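Long-range contact in putative efflux transporter (Bacteroides eggerthii, PDB 4L8J), which probably serves as the periplasmic adaptor (membrane-fusion) subunit of an efflux or secretion system: residues Q44-P49 against I65-I70. Numbering follows the deposited sequence.
Sequences QIINLP and IDPRDI
Ile46 lies over the backbone where Ile65 passes into Asp66 and reaches on as far as Pro67. With chi1 at 55°, Ile46 CG1 is tucked between its own N and C and lies 3.7 Å from Asp66 N, while Ile46 CG2 meets Asp66 CB, also at 3.7 Å, the two side chains crossing at a slant. Farther out, Ile46 CD1 touches Pro67 CD at 4.1 Å. Next to this side chain, Asp66 N donates to Gln44 O (2.8 Å, 154° at the hydrogen), from a position tilted 21° out of the carbonyl plane. The same oxygen, Gln44 O, takes a CA-H...O contact from Ile65 CA at 3.1 Å. Ile45 and Ile65 form an antiparallel, non-hydrogen-bonded pair between strands 43-47 and 61-65 of the barrel-sandwich domain, and a classic beta bulge follows, in which Ile46 and Asn47 both face Ala64. The side chains of the pair diverge, yet Ile45 CG1 still lies 4.2 Å from Ile65 CG2; Ile65 also packs on Phe39 and Val41, and Ile45 on Val144 and Val150. Beyond the strand, Asp66 turns its carboxylate to the start of helix 68-95, where Asp66 OD1 accepts a weak capping bond from Arg68 N at 3.3 Å.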
loop_
_atom_site.group_PDB
_atom_site.type_symbol
_atom_site.label_atom_id
_atom_site.label_comp_id
_atom_site.label_asym_id
_atom_site.label_seq_id
_atom_site.Cartn_x
_atom_site.Cartn_y
_atom_site.Cartn_z
ATOM N N GLN A 44 -10.640 78.544 2.828
ATOM C CA GLN A 44 -11.157 78.398 1.476
ATOM C C GLN A 44 -10.212 77.517 0.624
ATOM O O GLN A 44 -9.051 77.887 0.414
ATOM C CB GLN A 44 -11.359 79.782 0.819
ATOM C CG GLN A 44 -11.675 79.708 -0.683
ATOM C CD GLN A 44 -12.157 81.009 -1.268
ATOM O OE1 GLN A 44 -13.327 81.128 -1.646
ATOM N NE2 GLN A 44 -11.259 81.999 -1.409
ATOM N N ILE A 45 -10.729 76.399 0.084
ATOM C CA ILE A 45 -9.950 75.532 -0.818
ATOM C C ILE A 45 -9.559 76.365 -2.038
ATOM O O ILE A 45 -10.399 77.075 -2.567
ATOM C CB ILE A 45 -10.736 74.239 -1.200
ATOM C CG1 ILE A 45 -10.880 73.320 0.038
ATOM C CG2 ILE A 45 -10.046 73.471 -2.356
ATOM C CD1 ILE A 45 -12.027 72.403 -0.006
ATOM N N ILE A 46 -8.279 76.372 -2.412
ATOM C CA ILE A 46 -7.802 77.107 -3.594
ATOM C C ILE A 46 -7.158 76.124 -4.582
ATOM O O ILE A 46 -6.789 76.501 -5.694
ATOM C CB ILE A 46 -6.850 78.257 -3.243
ATOM C CG1 ILE A 46 -5.646 77.760 -2.390
ATOM C CG2 ILE A 46 -7.635 79.437 -2.614
ATOM C CD1 ILE A 46 -4.355 78.634 -2.499
ATOM N N ASN A 47 -6.973 74.870 -4.139
ATOM C CA ASN A 47 -6.407 73.825 -4.979
ATOM C C ASN A 47 -7.007 72.481 -4.585
ATOM O O ASN A 47 -7.033 72.135 -3.411
ATOM C CB ASN A 47 -4.873 73.807 -4.900
ATOM C CG ASN A 47 -4.208 72.999 -5.994
ATOM O OD1 ASN A 47 -4.847 72.503 -6.904
ATOM N ND2 ASN A 47 -2.905 72.841 -5.934
ATOM N N LEU A 48 -7.526 71.757 -5.578
ATOM C CA LEU A 48 -8.106 70.431 -5.464
ATOM C C LEU A 48 -7.532 69.632 -6.659
ATOM O O LEU A 48 -8.196 69.467 -7.666
ATOM C CB LEU A 48 -9.638 70.563 -5.480
ATOM C CG LEU A 48 -10.472 69.393 -4.949
ATOM C CD1 LEU A 48 -10.014 68.941 -3.568
ATOM C CD2 LEU A 48 -11.916 69.794 -4.866
ATOM N N PRO A 49 -6.236 69.249 -6.609
ATOM C CA PRO A 49 -5.587 68.709 -7.813
ATOM C C PRO A 49 -5.879 67.240 -8.143
ATOM O O PRO A 49 -5.398 66.761 -9.170
ATOM C CB PRO A 49 -4.105 68.896 -7.487
ATOM C CG PRO A 49 -4.046 68.689 -5.981
ATOM C CD PRO A 49 -5.251 69.439 -5.515
ATOM N N ILE A 65 -5.834 74.990 1.222
ATOM C CA ILE A 65 -6.661 76.174 1.520
ATOM C C ILE A 65 -5.780 77.406 1.334
ATOM O O ILE A 65 -4.548 77.278 1.376
ATOM C CB ILE A 65 -7.362 76.149 2.917
ATOM C CG1 ILE A 65 -6.357 76.094 4.072
ATOM C CG2 ILE A 65 -8.413 75.034 3.021
ATOM C CD1 ILE A 65 -6.771 76.878 5.314
ATOM N N ASP A 66 -6.407 78.593 1.101
ATOM C CA ASP A 66 -5.731 79.883 0.957
ATOM C C ASP A 66 -4.965 80.160 2.269
ATOM O O ASP A 66 -5.598 80.257 3.324
ATOM C CB ASP A 66 -6.760 80.992 0.652
ATOM C CG ASP A 66 -6.208 82.357 0.284
ATOM O OD1 ASP A 66 -4.967 82.542 0.345
ATOM O OD2 ASP A 66 -7.011 83.229 -0.109
ATOM N N PRO A 67 -3.611 80.190 2.206
ATOM C CA PRO A 67 -2.815 80.341 3.429
ATOM C C PRO A 67 -2.661 81.777 3.921
ATOM O O PRO A 67 -1.987 81.979 4.925
ATOM C CB PRO A 67 -1.452 79.782 3.006
ATOM C CG PRO A 67 -1.344 80.125 1.558
ATOM C CD PRO A 67 -2.743 80.037 1.014
ATOM N N ARG A 68 -3.257 82.761 3.210
ATOM C CA ARG A 68 -3.130 84.191 3.471
ATOM C C ARG A 68 -3.235 84.583 4.955
ATOM O O ARG A 68 -2.262 85.131 5.474
ATOM C CB ARG A 68 -4.137 85.013 2.636
ATOM N N ASP A 69 -4.387 84.323 5.619
ATOM C CA ASP A 69 -4.659 84.705 7.013
ATOM C C ASP A 69 -3.740 83.998 8.003
ATOM O O ASP A 69 -3.144 84.661 8.839
ATOM C CB ASP A 69 -6.127 84.444 7.387
ATOM C CG ASP A 69 -7.122 85.297 6.617
ATOM O OD1 ASP A 69 -6.714 86.361 6.085
ATOM O OD2 ASP A 69 -8.310 84.909 6.553
ATOM N N ILE A 70 -3.574 82.678 7.853
ATOM C CA ILE A 70 -2.706 81.867 8.698
ATOM C C ILE A 70 -1.254 82.356 8.556
ATOM O O ILE A 70 -0.552 82.458 9.563
ATOM C CB ILE A 70 -2.896 80.377 8.346
ATOM C CG1 ILE A 70 -4.278 79.915 8.844
ATOM C CG2 ILE A 70 -1.774 79.511 8.939
ATOM C CD1 ILE A 70 -4.832 78.575 8.194
#